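Local coordinates for protein syndapin (Drosophila melanogaster, PDB 3I2W) that probably acts in endocytosis, binding phospholipid membranes through its dimeric F-BAR domain and regulating the internalization of plasma membrane proteins, at residues N25-L30 with K230-N235; Q29-R34 with N92-Q97. One frame throughout, in Å; residues are numbered along the deposited sequence.

Contact 1: N25-L30 with K230-N235; sequences NDLQQL and KEILFN
Leu27 reaches from helix 11-58 to helix 169-240 and ends against two residues there, Ile232 and Leu233. Its CG stands anti to the backbone N (chi1 -171°), which carries the isobutyl fork straight out across the gap, and each methyl then finds its own partner. CD2 meets the branch methyl of Ile232, with Leu27 CD2 to Ile232 CG2 at 4.1 Å; the other prong is a little more distant, Leu27 CD1 lying 4.3 Å from Leu233 CD2. The two helices are well separated, as the nearest alpha carbons, Leu27 CA and Leu233 CA, are 9.5 Å apart, and methyl ends alone bridge that distance. All three residues are buried. Ile98 of helix 63-105 packs on both Leu27 and Ile232, while Trp69 and Ile259 of the second subunit lie against Leu27 and Leu233. On the side of helix 169-240 turned away from 25-30, Glu231 is exposed, whereas Lys230 is engaged through NZ by the backbone O of Ala262 of the second subunit. Such a thin apolar seam, completed by a third helix and by the partner chain, belongs to the central helical bundle of the F-BAR dimer.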
# COMPACT_ATOMS: atom_id res chain seq x y z
N ASN B 25 -2.45 -13.82 -17.18
CA ASN B 25 -1.25 -13.07 -16.84
C ASN B 25 -1.49 -11.72 -16.15
O ASN B 25 -0.82 -11.38 -15.20
CB ASN B 25 -0.43 -12.83 -18.07
CG ASN B 25 0.29 -14.05 -18.52
OD1 ASN B 25 0.55 -14.96 -17.74
ND2 ASN B 25 0.60 -14.09 -19.79
N ASP B 26 -2.46 -10.96 -16.63
CA ASP B 26 -2.71 -9.63 -16.12
C ASP B 26 -3.15 -9.71 -14.67
O ASP B 26 -2.68 -8.94 -13.83
CB ASP B 26 -3.82 -8.92 -16.93
CG ASP B 26 -3.35 -8.40 -18.31
OD1 ASP B 26 -2.18 -8.50 -18.69
OD2 ASP B 26 -4.23 -7.92 -19.07
N LEU B 27 -4.08 -10.62 -14.39
CA LEU B 27 -4.59 -10.74 -13.05
C LEU B 27 -3.48 -11.17 -12.07
O LEU B 27 -3.39 -10.68 -10.94
CB LEU B 27 -5.71 -11.71 -13.06
CG LEU B 27 -6.54 -11.85 -11.80
CD1 LEU B 27 -7.21 -10.58 -11.31
CD2 LEU B 27 -7.58 -12.87 -12.18
N GLN B 28 -2.60 -12.07 -12.53
CA GLN B 28 -1.54 -12.52 -11.66
C GLN B 28 -0.69 -11.33 -11.41
O GLN B 28 -0.36 -11.04 -10.27
CB GLN B 28 -0.73 -13.68 -12.24
CG GLN B 28 -1.35 -15.03 -12.10
CD GLN B 28 -0.65 -16.07 -13.02
OE1 GLN B 28 0.31 -16.77 -12.62
NE2 GLN B 28 -1.13 -16.15 -14.27
N GLN B 29 -0.37 -10.60 -12.46
CA GLN B 29 0.47 -9.45 -12.32
C GLN B 29 -0.13 -8.38 -11.43
O GLN B 29 0.56 -7.77 -10.66
CB GLN B 29 0.81 -8.87 -13.66
CG GLN B 29 1.59 -7.62 -13.52
CD GLN B 29 1.96 -7.03 -14.86
OE1 GLN B 29 2.12 -7.78 -15.87
NE2 GLN B 29 2.14 -5.70 -14.90
N LEU B 30 -1.42 -8.15 -11.53
CA LEU B 30 -2.06 -7.13 -10.72
C LEU B 30 -1.97 -7.57 -9.27
O LEU B 30 -1.63 -6.78 -8.40
CB LEU B 30 -3.50 -6.93 -11.20
CG LEU B 30 -4.52 -6.04 -10.49
CD1 LEU B 30 -5.73 -5.63 -11.33
CD2 LEU B 30 -5.05 -6.71 -9.25
N LYS B 230 -14.55 -14.71 -11.42
CA LYS B 230 -15.42 -14.20 -10.38
C LYS B 230 -15.02 -14.74 -8.98
O LYS B 230 -15.04 -14.01 -7.98
CB LYS B 230 -16.87 -14.52 -10.71
CG LYS B 230 -17.79 -13.60 -9.99
CD LYS B 230 -19.13 -14.26 -9.73
CE LYS B 230 -20.06 -13.31 -8.99
NZ LYS B 230 -21.24 -12.92 -9.76
N GLU B 231 -14.59 -16.00 -8.94
CA GLU B 231 -14.30 -16.62 -7.70
C GLU B 231 -13.05 -16.09 -7.09
O GLU B 231 -12.98 -15.91 -5.88
CB GLU B 231 -14.11 -18.13 -7.90
CG GLU B 231 -15.46 -18.92 -8.22
CD GLU B 231 -16.72 -18.25 -7.45
OE1 GLU B 231 -16.63 -18.24 -6.13
OE2 GLU B 231 -17.74 -17.75 -8.17
N ILE B 232 -12.02 -15.96 -7.92
CA ILE B 232 -10.71 -15.49 -7.53
C ILE B 232 -10.89 -14.06 -7.03
O ILE B 232 -10.44 -13.72 -5.95
CB ILE B 232 -9.80 -15.51 -8.74
CG1 ILE B 232 -9.40 -16.92 -9.11
CG2 ILE B 232 -8.61 -14.63 -8.57
CD1 ILE B 232 -8.64 -17.61 -8.07
N LEU B 233 -11.58 -13.22 -7.78
CA LEU B 233 -11.94 -11.95 -7.22
C LEU B 233 -12.49 -12.02 -5.77
O LEU B 233 -12.02 -11.28 -4.93
CB LEU B 233 -12.84 -11.15 -8.15
CG LEU B 233 -12.16 -10.63 -9.41
CD1 LEU B 233 -13.03 -9.69 -10.14
CD2 LEU B 233 -10.89 -9.95 -9.08
N PHE B 234 -13.45 -12.89 -5.45
CA PHE B 234 -13.85 -13.07 -4.06
C PHE B 234 -12.71 -13.54 -3.20
O PHE B 234 -12.56 -13.13 -2.04
CB PHE B 234 -14.94 -14.12 -3.91
CG PHE B 234 -16.34 -13.65 -4.31
CD1 PHE B 234 -16.95 -12.57 -3.71
CD2 PHE B 234 -17.07 -14.35 -5.24
CE1 PHE B 234 -18.23 -12.17 -4.05
CE2 PHE B 234 -18.37 -13.95 -5.58
CZ PHE B 234 -18.94 -12.85 -4.99
N ASN B 235 -11.89 -14.43 -3.72
CA ASN B 235 -10.79 -14.93 -2.94
C ASN B 235 -9.87 -13.76 -2.61
O ASN B 235 -9.40 -13.68 -1.51
CB ASN B 235 -10.03 -15.97 -3.71
CG ASN B 235 -10.76 -17.30 -3.79
OD1 ASN B 235 -10.28 -18.23 -4.40
ND2 ASN B 235 -11.90 -17.40 -3.19

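Contact 2: Q29-R34 with N92-Q97; sequences QLIQER and NDVNSQ
Ile31 of helix 11-58 meets Val94 and Asn95 of helix 63-105, where the two helix segments run nearly antiparallel, at 156° between their directions, with axes 10.0 Å apart. Along 92-97 a wider pi-type turn spans 92-95, and the contact begins in its second half. Val94 is the apolar member: its CG1 is 4.0 Å from Ile31 CD1, and the two side chains cross at about a right angle. Val94 also packs on Ile232 and Cys239 of helix 169-240, so it is covered from two helices. Asn95 comes next and supplies most of the surface that 92-97 buries here. Its amide slides alongside Ile31 in the opposite direction, with the Ile31 CG2 methyl over the flat of the amide; Asn95 OD1 is 3.5 Å from Ile31 CB and Asn95 ND2 3.6 Å from Ile31 CG2. ND2 is also 3.8 Å from Gln32 CB, at the exposed margin. The NH2 end is nevertheless satisfied, for ND2 donates to the backbone O of Gln28, one turn before Gln32. An alanine at Asn95 would take away that donor and the amide resting on Ile31, and would probably leave the Gln28 carbonyl without this partner and Ile31 less firmly covered. Further on, Ser96 and Gln97 turn back to their own helix: Ser96 OG bonds to Asn92 O at 2.9 Å, from above the carbonyl plane, and Gln97 NE2 reaches Asp93 O at 3.2 Å, as well as Asn235 OD1 of helix 169-240. The interface thus mixes a small apolar contact with an amide laid on a hydrocarbon side chain, and the bond to the Gln28 carbonyl, just before 29-34, implies that this buried asparagine is tied to helix 11-58 of the F-BAR bundle directionally as well as by packing.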
# COMPACT_ATOMS: atom_id res chain seq x y z
N GLN B 29 -0.37 -10.60 -12.46
CA GLN B 29 0.47 -9.45 -12.32
C GLN B 29 -0.13 -8.38 -11.43
O GLN B 29 0.56 -7.77 -10.66
CB GLN B 29 0.81 -8.87 -13.66
CG GLN B 29 1.59 -7.62 -13.52
CD GLN B 29 1.96 -7.03 -14.86
OE1 GLN B 29 2.12 -7.78 -15.87
NE2 GLN B 29 2.14 -5.70 -14.90
N LEU B 30 -1.42 -8.15 -11.53
CA LEU B 30 -2.06 -7.13 -10.72
C LEU B 30 -1.97 -7.57 -9.27
O LEU B 30 -1.63 -6.78 -8.40
CB LEU B 30 -3.50 -6.93 -11.20
CG LEU B 30 -4.52 -6.04 -10.49
CD1 LEU B 30 -5.73 -5.63 -11.33
CD2 LEU B 30 -5.05 -6.71 -9.25
N ILE B 31 -2.25 -8.82 -8.96
CA ILE B 31 -2.27 -9.23 -7.57
C ILE B 31 -0.87 -9.15 -7.01
O ILE B 31 -0.66 -8.62 -5.93
CB ILE B 31 -2.87 -10.65 -7.47
CG1 ILE B 31 -4.37 -10.54 -7.64
CG2 ILE B 31 -2.48 -11.36 -6.20
CD1 ILE B 31 -4.96 -11.76 -8.18
N GLN B 32 0.12 -9.66 -7.74
CA GLN B 32 1.48 -9.70 -7.26
C GLN B 32 1.85 -8.27 -6.89
O GLN B 32 2.47 -8.00 -5.85
CB GLN B 32 2.40 -10.24 -8.33
CG GLN B 32 3.90 -10.19 -8.00
CD GLN B 32 4.35 -11.34 -7.09
OE1 GLN B 32 4.27 -12.55 -7.46
NE2 GLN B 32 4.80 -10.99 -5.89
N GLU B 33 1.43 -7.34 -7.75
CA GLU B 33 1.75 -5.97 -7.55
C GLU B 33 1.19 -5.43 -6.27
O GLU B 33 1.92 -4.78 -5.55
CB GLU B 33 1.41 -5.14 -8.76
CG GLU B 33 2.68 -5.00 -9.61
CD GLU B 33 2.54 -4.40 -11.02
OE1 GLU B 33 1.79 -3.44 -11.22
OE2 GLU B 33 3.26 -4.88 -11.93
N ARG B 34 -0.07 -5.70 -5.94
CA ARG B 34 -0.65 -5.27 -4.69
C ARG B 34 0.13 -5.88 -3.54
O ARG B 34 0.39 -5.24 -2.53
CB ARG B 34 -2.09 -5.76 -4.65
CG ARG B 34 -2.89 -5.51 -3.36
CD ARG B 34 -2.80 -4.07 -2.90
NE ARG B 34 -3.65 -3.84 -1.77
CZ ARG B 34 -4.92 -3.50 -1.83
NH1 ARG B 34 -5.51 -3.35 -3.00
NH2 ARG B 34 -5.61 -3.31 -0.72
N ASN B 92 0.04 -17.09 -2.30
CA ASN B 92 0.06 -18.55 -2.32
C ASN B 92 -1.29 -19.13 -2.22
O ASN B 92 -1.43 -20.27 -2.53
CB ASN B 92 0.92 -19.19 -1.22
CG ASN B 92 2.20 -18.42 -0.91
OD1 ASN B 92 2.93 -18.05 -1.80
ND2 ASN B 92 2.46 -18.19 0.38
N ASP B 93 -2.28 -18.40 -1.71
CA ASP B 93 -3.66 -18.84 -1.91
C ASP B 93 -4.11 -18.42 -3.34
O ASP B 93 -4.59 -19.25 -4.12
CB ASP B 93 -4.64 -18.31 -0.84
CG ASP B 93 -4.42 -18.93 0.60
OD1 ASP B 93 -3.73 -19.98 0.77
OD2 ASP B 93 -4.97 -18.32 1.59
N VAL B 94 -3.93 -17.16 -3.71
CA VAL B 94 -4.62 -16.69 -4.88
C VAL B 94 -3.78 -16.83 -6.14
O VAL B 94 -4.18 -17.49 -7.08
CB VAL B 94 -5.12 -15.28 -4.67
CG1 VAL B 94 -5.96 -14.85 -5.85
CG2 VAL B 94 -5.97 -15.23 -3.41
N ASN B 95 -2.60 -16.24 -6.18
CA ASN B 95 -1.91 -16.28 -7.43
C ASN B 95 -1.65 -17.71 -7.94
O ASN B 95 -1.85 -17.95 -9.08
CB ASN B 95 -0.70 -15.35 -7.49
CG ASN B 95 -1.00 -14.05 -8.20
OD1 ASN B 95 -2.11 -13.84 -8.67
ND2 ASN B 95 -0.05 -13.14 -8.22
N SER B 96 -1.24 -18.64 -7.09
CA SER B 96 -0.97 -20.03 -7.47
C SER B 96 -2.19 -20.71 -8.09
O SER B 96 -2.06 -21.55 -9.00
CB SER B 96 -0.66 -20.83 -6.22
OG SER B 96 -1.81 -20.69 -5.37
N GLN B 97 -3.37 -20.36 -7.58
CA GLN B 97 -4.56 -20.95 -8.14
C GLN B 97 -4.63 -20.55 -9.60
O GLN B 97 -4.83 -21.38 -10.42
CB GLN B 97 -5.76 -20.40 -7.46
CG GLN B 97 -6.26 -21.17 -6.32
CD GLN B 97 -7.61 -20.62 -5.88
OE1 GLN B 97 -8.64 -21.19 -6.24
NE2 GLN B 97 -7.63 -19.48 -5.17

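How the contacts relate
Both contacts start from helix 11-58 and share Gln29 and Leu30, yet they face different partners: contact 1 helix 169-240, contact 2 helix 63-105. Their centres are 7 Å apart, and the far segments meet each other, Ile232 CG2 lying 3.8 Å from Val94 CG1, which closes a three-helix core. Every touching residue of contact 1 is buried and its chemistry is wholly apolar; contact 2 buries more surface, 175 against 91 Å², but has the exposed Gln32 at its margin and an amide at its centre. Two side-chain amides of 92-97 carry polar links into the segments of contact 1. The second subunit touches both contacts.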